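Local coordinates for protein glucose-6-phosphate isomerase (PDB 3QKI) that probably catalyses the reversible interconversion of alpha-D-glucose 6-phosphate and beta-D-fructose 6-phosphate in glycolysis and gluconeogenesis, at residues A[60-72]-A[511-525]. Residues are numbered along the deposited sequence; the frame is centred on the assembly and turned at random.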
loop_
_atom_site.group_PDB
_atom_site.type_symbol
_atom_site.label_atom_id
_atom_site.label_comp_id
_atom_site.label_asym_id
_atom_site.label_seq_id
_atom_site.Cartn_x
_atom_site.Cartn_y
_atom_site.Cartn_z
ATOM N N LYS A 60 -18.487 -18.020 14.895
ATOM C CA LYS A 60 -17.971 -17.328 16.083
ATOM C C LYS A 60 -16.805 -18.088 16.713
ATOM O O LYS A 60 -16.921 -19.302 16.940
ATOM C CB LYS A 60 -19.079 -17.119 17.132
ATOM N N PHE A 61 -15.690 -17.385 17.002
ATOM C CA PHE A 61 -14.551 -17.959 17.716
ATOM C C PHE A 61 -14.026 -16.930 18.651
ATOM O O PHE A 61 -13.531 -15.885 18.207
ATOM C CB PHE A 61 -13.429 -18.542 16.827
ATOM C CG PHE A 61 -12.307 -19.184 17.624
ATOM C CD1 PHE A 61 -11.010 -18.703 17.541
ATOM C CD2 PHE A 61 -12.565 -20.232 18.505
ATOM C CE1 PHE A 61 -9.982 -19.286 18.286
ATOM C CE2 PHE A 61 -11.536 -20.807 19.255
ATOM C CZ PHE A 61 -10.253 -20.318 19.154
ATOM N N LYS A 62 -14.151 -17.208 19.955
ATOM C CA LYS A 62 -13.741 -16.316 21.038
ATOM C C LYS A 62 -14.476 -14.957 20.928
ATOM O O LYS A 62 -15.710 -14.908 20.960
ATOM C CB LYS A 62 -12.188 -16.144 21.112
ATOM C CG LYS A 62 -11.395 -17.447 21.253
ATOM C CD LYS A 62 -11.187 -17.867 22.695
ATOM C CE LYS A 62 -10.408 -19.155 22.761
ATOM N NZ LYS A 62 -10.419 -19.725 24.138
ATOM N N ASN A 63 -13.688 -13.893 20.745
ATOM C CA ASN A 63 -14.137 -12.510 20.684
ATOM C C ASN A 63 -14.389 -11.976 19.256
ATOM O O ASN A 63 -14.232 -10.772 19.007
ATOM C CB ASN A 63 -13.167 -11.628 21.493
ATOM C CG ASN A 63 -11.716 -12.052 21.451
ATOM O OD1 ASN A 63 -10.926 -11.536 20.664
ATOM N ND2 ASN A 63 -11.328 -12.980 22.315
ATOM N N PHE A 64 -14.798 -12.865 18.311
ATOM C CA PHE A 64 -15.056 -12.447 16.934
ATOM C C PHE A 64 -16.013 -13.279 16.129
ATOM O O PHE A 64 -16.158 -14.485 16.370
ATOM C CB PHE A 64 -13.748 -12.201 16.159
ATOM C CG PHE A 64 -13.095 -13.377 15.466
ATOM C CD1 PHE A 64 -12.108 -14.118 16.104
ATOM C CD2 PHE A 64 -13.380 -13.668 14.141
ATOM C CE1 PHE A 64 -11.479 -15.178 15.455
ATOM C CE2 PHE A 64 -12.746 -14.730 13.489
ATOM C CZ PHE A 64 -11.792 -15.467 14.144
ATOM N N TYR A 65 -16.619 -12.637 15.124
ATOM C CA TYR A 65 -17.499 -13.241 14.136
ATOM C C TYR A 65 -16.838 -13.176 12.747
ATOM O O TYR A 65 -16.231 -12.161 12.380
ATOM C CB TYR A 65 -18.839 -12.469 14.052
ATOM C CG TYR A 65 -19.859 -12.721 15.148
ATOM C CD1 TYR A 65 -21.215 -12.824 14.852
ATOM C CD2 TYR A 65 -19.489 -12.728 16.492
ATOM C CE1 TYR A 65 -22.167 -13.001 15.858
ATOM C CE2 TYR A 65 -20.426 -12.956 17.503
ATOM C CZ TYR A 65 -21.764 -13.090 17.182
ATOM O OH TYR A 65 -22.695 -13.258 18.183
ATOM N N MET A 66 -16.948 -14.255 11.983
ATOM C CA MET A 66 -16.543 -14.249 10.588
ATOM C C MET A 66 -17.828 -14.481 9.807
ATOM O O MET A 66 -18.537 -15.465 10.049
ATOM C CB MET A 66 -15.510 -15.320 10.224
ATOM C CG MET A 66 -15.129 -15.239 8.759
ATOM S SD MET A 66 -13.851 -16.362 8.197
ATOM C CE MET A 66 -14.789 -17.991 8.340
ATOM N N ASP A 67 -18.129 -13.562 8.889
ATOM C CA ASP A 67 -19.324 -13.624 8.070
ATOM C C ASP A 67 -18.954 -13.897 6.602
ATOM O O ASP A 67 -18.464 -13.012 5.893
ATOM C CB ASP A 67 -20.157 -12.327 8.279
ATOM C CG ASP A 67 -21.436 -12.209 7.475
ATOM O OD1 ASP A 67 -21.696 -13.092 6.642
ATOM O OD2 ASP A 67 -22.163 -11.186 7.644
ATOM N N LEU A 68 -19.213 -15.132 6.153
ATOM C CA LEU A 68 -18.959 -15.573 4.779
ATOM C C LEU A 68 -20.222 -15.527 3.921
ATOM O O LEU A 68 -20.209 -16.035 2.789
ATOM C CB LEU A 68 -18.403 -17.015 4.775
ATOM C CG LEU A 68 -17.024 -17.249 5.404
ATOM C CD1 LEU A 68 -16.711 -18.718 5.438
ATOM C CD2 LEU A 68 -15.927 -16.534 4.633
ATOM N N SER A 69 -21.311 -14.928 4.432
ATOM C CA SER A 69 -22.582 -14.958 3.702
ATOM C C SER A 69 -22.618 -14.188 2.386
ATOM O O SER A 69 -23.444 -14.507 1.525
ATOM C CB SER A 69 -23.752 -14.563 4.604
ATOM O OG SER A 69 -23.617 -13.213 5.002
ATOM N N ARG A 70 -21.738 -13.188 2.209
ATOM C CA ARG A 70 -21.706 -12.445 0.960
ATOM C C ARG A 70 -20.707 -13.064 -0.002
ATOM O O ARG A 70 -20.005 -12.355 -0.705
ATOM C CB ARG A 70 -21.471 -10.936 1.178
ATOM C CG ARG A 70 -22.559 -10.282 2.005
ATOM C CD ARG A 70 -22.079 -8.966 2.558
ATOM N NE ARG A 70 -22.963 -8.485 3.599
ATOM C CZ ARG A 70 -22.993 -8.946 4.845
ATOM N NH1 ARG A 70 -22.168 -9.919 5.223
ATOM N NH2 ARG A 70 -23.873 -8.467 5.710
ATOM N N GLN A 71 -20.643 -14.395 -0.022
ATOM C CA GLN A 71 -19.830 -15.174 -0.953
ATOM C C GLN A 71 -20.794 -15.927 -1.854
ATOM O O GLN A 71 -21.879 -16.328 -1.421
ATOM C CB GLN A 71 -18.850 -16.131 -0.225
ATOM C CG GLN A 71 -17.802 -15.402 0.618
ATOM C CD GLN A 71 -16.795 -14.611 -0.186
ATOM O OE1 GLN A 71 -16.537 -14.866 -1.366
ATOM N NE2 GLN A 71 -16.179 -13.656 0.448
ATOM N N ARG A 72 -20.409 -16.112 -3.103
ATOM C CA ARG A 72 -21.258 -16.715 -4.132
ATOM C C ARG A 72 -21.400 -18.242 -4.082
ATOM O O ARG A 72 -21.091 -18.953 -5.035
ATOM C CB ARG A 72 -20.889 -16.175 -5.532
ATOM C CG ARG A 72 -20.919 -14.650 -5.612
ATOM C CD ARG A 72 -20.896 -14.165 -7.039
ATOM N NE ARG A 72 -22.185 -14.418 -7.687
ATOM C CZ ARG A 72 -22.437 -14.239 -8.980
ATOM N NH1 ARG A 72 -21.490 -13.808 -9.794
ATOM N NH2 ARG A 72 -23.648 -14.487 -9.465
ATOM N N ARG A 511 -20.807 -8.772 -5.835
ATOM C CA ARG A 511 -19.398 -8.539 -5.559
ATOM C C ARG A 511 -19.156 -9.068 -4.156
ATOM O O ARG A 511 -19.812 -8.636 -3.210
ATOM C CB ARG A 511 -19.028 -7.062 -5.777
ATOM C CG ARG A 511 -18.954 -6.785 -7.289
ATOM C CD ARG A 511 -19.127 -5.346 -7.674
ATOM N NE ARG A 511 -19.211 -5.233 -9.137
ATOM C CZ ARG A 511 -18.199 -4.913 -9.930
ATOM N NH1 ARG A 511 -18.363 -4.886 -11.244
ATOM N NH2 ARG A 511 -17.003 -4.640 -9.416
ATOM N N PRO A 512 -18.325 -10.117 -4.029
ATOM C CA PRO A 512 -18.228 -10.799 -2.740
ATOM C C PRO A 512 -17.407 -10.108 -1.664
ATOM O O PRO A 512 -16.478 -9.358 -1.963
ATOM C CB PRO A 512 -17.661 -12.183 -3.112
ATOM C CG PRO A 512 -16.864 -11.943 -4.322
ATOM C CD PRO A 512 -17.513 -10.793 -5.067
ATOM N N SER A 513 -17.725 -10.430 -0.410
ATOM C CA SER A 513 -17.022 -9.926 0.766
ATOM C C SER A 513 -17.057 -10.883 1.954
ATOM O O SER A 513 -18.033 -11.619 2.162
ATOM C CB SER A 513 -17.565 -8.563 1.206
ATOM O OG SER A 513 -18.867 -8.669 1.730
ATOM N N THR A 514 -16.002 -10.812 2.764
ATOM C CA THR A 514 -15.924 -11.504 4.030
ATOM C C THR A 514 -15.851 -10.416 5.083
ATOM O O THR A 514 -15.095 -9.455 4.916
ATOM C CB THR A 514 -14.699 -12.419 4.092
ATOM O OG1 THR A 514 -14.816 -13.401 3.064
ATOM C CG2 THR A 514 -14.565 -13.094 5.451
ATOM N N LEU A 515 -16.643 -10.541 6.143
ATOM C CA LEU A 515 -16.606 -9.613 7.271
ATOM C C LEU A 515 -16.009 -10.300 8.486
ATOM O O LEU A 515 -16.433 -11.395 8.857
ATOM C CB LEU A 515 -17.996 -9.059 7.628
ATOM C CG LEU A 515 -18.731 -8.209 6.599
ATOM C CD1 LEU A 515 -20.094 -7.811 7.136
ATOM C CD2 LEU A 515 -18.011 -6.928 6.335
ATOM N N LEU A 516 -15.023 -9.657 9.106
ATOM C CA LEU A 516 -14.390 -10.113 10.350
ATOM C C LEU A 516 -14.667 -9.022 11.379
ATOM O O LEU A 516 -14.185 -7.891 11.212
ATOM C CB LEU A 516 -12.870 -10.347 10.190
ATOM C CG LEU A 516 -12.438 -11.527 9.332
ATOM C CD1 LEU A 516 -10.946 -11.442 8.979
ATOM C CD2 LEU A 516 -12.695 -12.859 10.040
ATOM N N LEU A 517 -15.490 -9.342 12.405
ATOM C CA LEU A 517 -15.849 -8.360 13.425
ATOM C C LEU A 517 -15.405 -8.821 14.798
ATOM O O LEU A 517 -15.929 -9.807 15.303
ATOM C CB LEU A 517 -17.367 -7.997 13.394
ATOM C CG LEU A 517 -17.899 -7.003 14.457
ATOM C CD1 LEU A 517 -17.146 -5.660 14.420
ATOM C CD2 LEU A 517 -19.389 -6.752 14.260
ATOM N N PHE A 518 -14.435 -8.098 15.389
ATOM C CA PHE A 518 -13.881 -8.414 16.714
ATOM C C PHE A 518 -14.464 -7.471 17.743
ATOM O O PHE A 518 -14.939 -6.399 17.385
ATOM C CB PHE A 518 -12.348 -8.250 16.700
ATOM C CG PHE A 518 -11.547 -9.179 15.801
ATOM C CD1 PHE A 518 -10.921 -10.303 16.318
ATOM C CD2 PHE A 518 -11.390 -8.900 14.448
ATOM C CE1 PHE A 518 -10.181 -11.157 15.497
ATOM C CE2 PHE A 518 -10.637 -9.736 13.630
ATOM C CZ PHE A 518 -10.029 -10.863 14.157
ATOM N N ASP A 519 -14.397 -7.814 19.030
ATOM C CA ASP A 519 -14.899 -6.854 20.010
ATOM C C ASP A 519 -13.914 -5.683 20.202
ATOM O O ASP A 519 -14.296 -4.515 20.164
ATOM C CB ASP A 519 -15.259 -7.541 21.342
ATOM C CG ASP A 519 -14.107 -8.152 22.124
ATOM O OD1 ASP A 519 -13.038 -8.425 21.510
ATOM O OD2 ASP A 519 -14.271 -8.364 23.349
ATOM N N GLU A 520 -12.632 -5.994 20.330
ATOM C CA GLU A 520 -11.621 -4.975 20.592
ATOM C C GLU A 520 -10.303 -5.430 19.961
ATOM O O GLU A 520 -10.057 -6.633 19.870
ATOM C CB GLU A 520 -11.467 -4.917 22.135
ATOM C CG GLU A 520 -10.519 -3.877 22.694
ATOM C CD GLU A 520 -10.555 -3.765 24.208
ATOM O OE1 GLU A 520 -10.831 -4.788 24.877
ATOM O OE2 GLU A 520 -10.291 -2.652 24.724
ATOM N N LEU A 521 -9.440 -4.491 19.587
ATOM C CA LEU A 521 -8.095 -4.832 19.118
ATOM C C LEU A 521 -7.143 -4.693 20.311
ATOM O O LEU A 521 -6.621 -3.613 20.595
ATOM C CB LEU A 521 -7.648 -3.992 17.914
ATOM C CG LEU A 521 -6.260 -4.350 17.314
ATOM C CD1 LEU A 521 -6.140 -5.848 16.959
ATOM C CD2 LEU A 521 -5.940 -3.472 16.125
ATOM N N ASN A 522 -6.994 -5.777 21.070
ATOM C CA ASN A 522 -6.082 -5.811 22.200
ATOM C C ASN A 522 -4.933 -6.771 21.799
ATOM O O ASN A 522 -4.901 -7.231 20.645
ATOM C CB ASN A 522 -6.801 -6.211 23.502
ATOM C CG ASN A 522 -7.534 -7.525 23.453
ATOM O OD1 ASN A 522 -7.196 -8.437 22.701
ATOM N ND2 ASN A 522 -8.588 -7.637 24.231
ATOM N N PHE A 523 -3.965 -7.025 22.687
ATOM C CA PHE A 523 -2.831 -7.898 22.340
ATOM C C PHE A 523 -3.246 -9.322 21.954
ATOM O O PHE A 523 -2.748 -9.863 20.966
ATOM C CB PHE A 523 -1.760 -7.887 23.442
ATOM C CG PHE A 523 -0.973 -6.603 23.463
ATOM C CD1 PHE A 523 0.159 -6.451 22.674
ATOM C CD2 PHE A 523 -1.367 -5.536 24.272
ATOM C CE1 PHE A 523 0.872 -5.239 22.665
ATOM C CE2 PHE A 523 -0.642 -4.337 24.283
ATOM C CZ PHE A 523 0.476 -4.197 23.481
ATOM N N TYR A 524 -4.182 -9.910 22.719
ATOM C CA TYR A 524 -4.682 -11.250 22.481
ATOM C C TYR A 524 -5.365 -11.346 21.093
ATOM O O TYR A 524 -5.056 -12.251 20.317
ATOM C CB TYR A 524 -5.646 -11.644 23.617
ATOM C CG TYR A 524 -6.256 -13.010 23.423
ATOM C CD1 TYR A 524 -7.507 -13.156 22.833
ATOM C CD2 TYR A 524 -5.588 -14.163 23.843
ATOM C CE1 TYR A 524 -8.087 -14.415 22.674
ATOM C CE2 TYR A 524 -6.150 -15.425 23.670
ATOM C CZ TYR A 524 -7.389 -15.546 23.062
ATOM O OH TYR A 524 -7.942 -16.778 22.837
ATOM N N THR A 525 -6.297 -10.417 20.805
ATOM C CA THR A 525 -7.024 -10.360 19.542
ATOM C C THR A 525 -6.069 -10.123 18.350
ATOM O O THR A 525 -6.310 -10.645 17.269
ATOM C CB THR A 525 -8.161 -9.334 19.669
ATOM O OG1 THR A 525 -9.011 -9.706 20.764
ATOM C CG2 THR A 525 -8.977 -9.214 18.426
HETATM O O HOH W 1 -20.003 -11.819 3.952
#
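Arg70 reaches along Ser513 and Leu515, its aliphatic part packing on Ser513 while its guanidinium serves Asp67 and Asp477. CB and CG pass the Ser513 hydroxyl, and CD comes 3.3 Å from Ser513 OG. The chain runs extended from CG to NE, which carries the guanidinium over Leu515, whose apolar CD1 suits the flat face it lies against, 3.5 Å from NH1. NE pairs with Asp477, while NH1 donates almost straight to Asp67 OD2 at 2.7 Å, meeting it from above the carboxylate plane. Asp67 has a second oxygen for Ser69: OD1 accepts from Ser69 N, which closes an Asx turn, and also from Ser69 OG; with three donors, this buried carboxylate is probably held as the anion. A water bound by Arg70 N and NH1 lies 2.7 Å from Ser513 O and ties the two segments together.

The strands 64-70 and 513-518 run antiparallel at 171° within a six-stranded mixed sheet of the phosphoglucose isomerase fold, away from the sugar-phosphate site. Tyr65 and Leu517 exchange two backbone bonds, as do Asp67 and Leu515. The aromatic ring of Tyr65 also stacks on Tyr593 of the second subunit, so its face of the sheet meets the dimer partner.

The other face is apolar, suiting flat phenyl rings. Phe64 CB lies over the face of the Phe518 ring, 3.9 Å from its centroid; the two side chains run side by side, their ring planes an oblique 31° apart. Leu516 CD2 touches both Phe64 CE2 and Met66 CG, the latter 3.6 Å away, a flexible thioether chain filling in beside a branched one. Asn63 O accepts from Asp519 N at 3.0 Å.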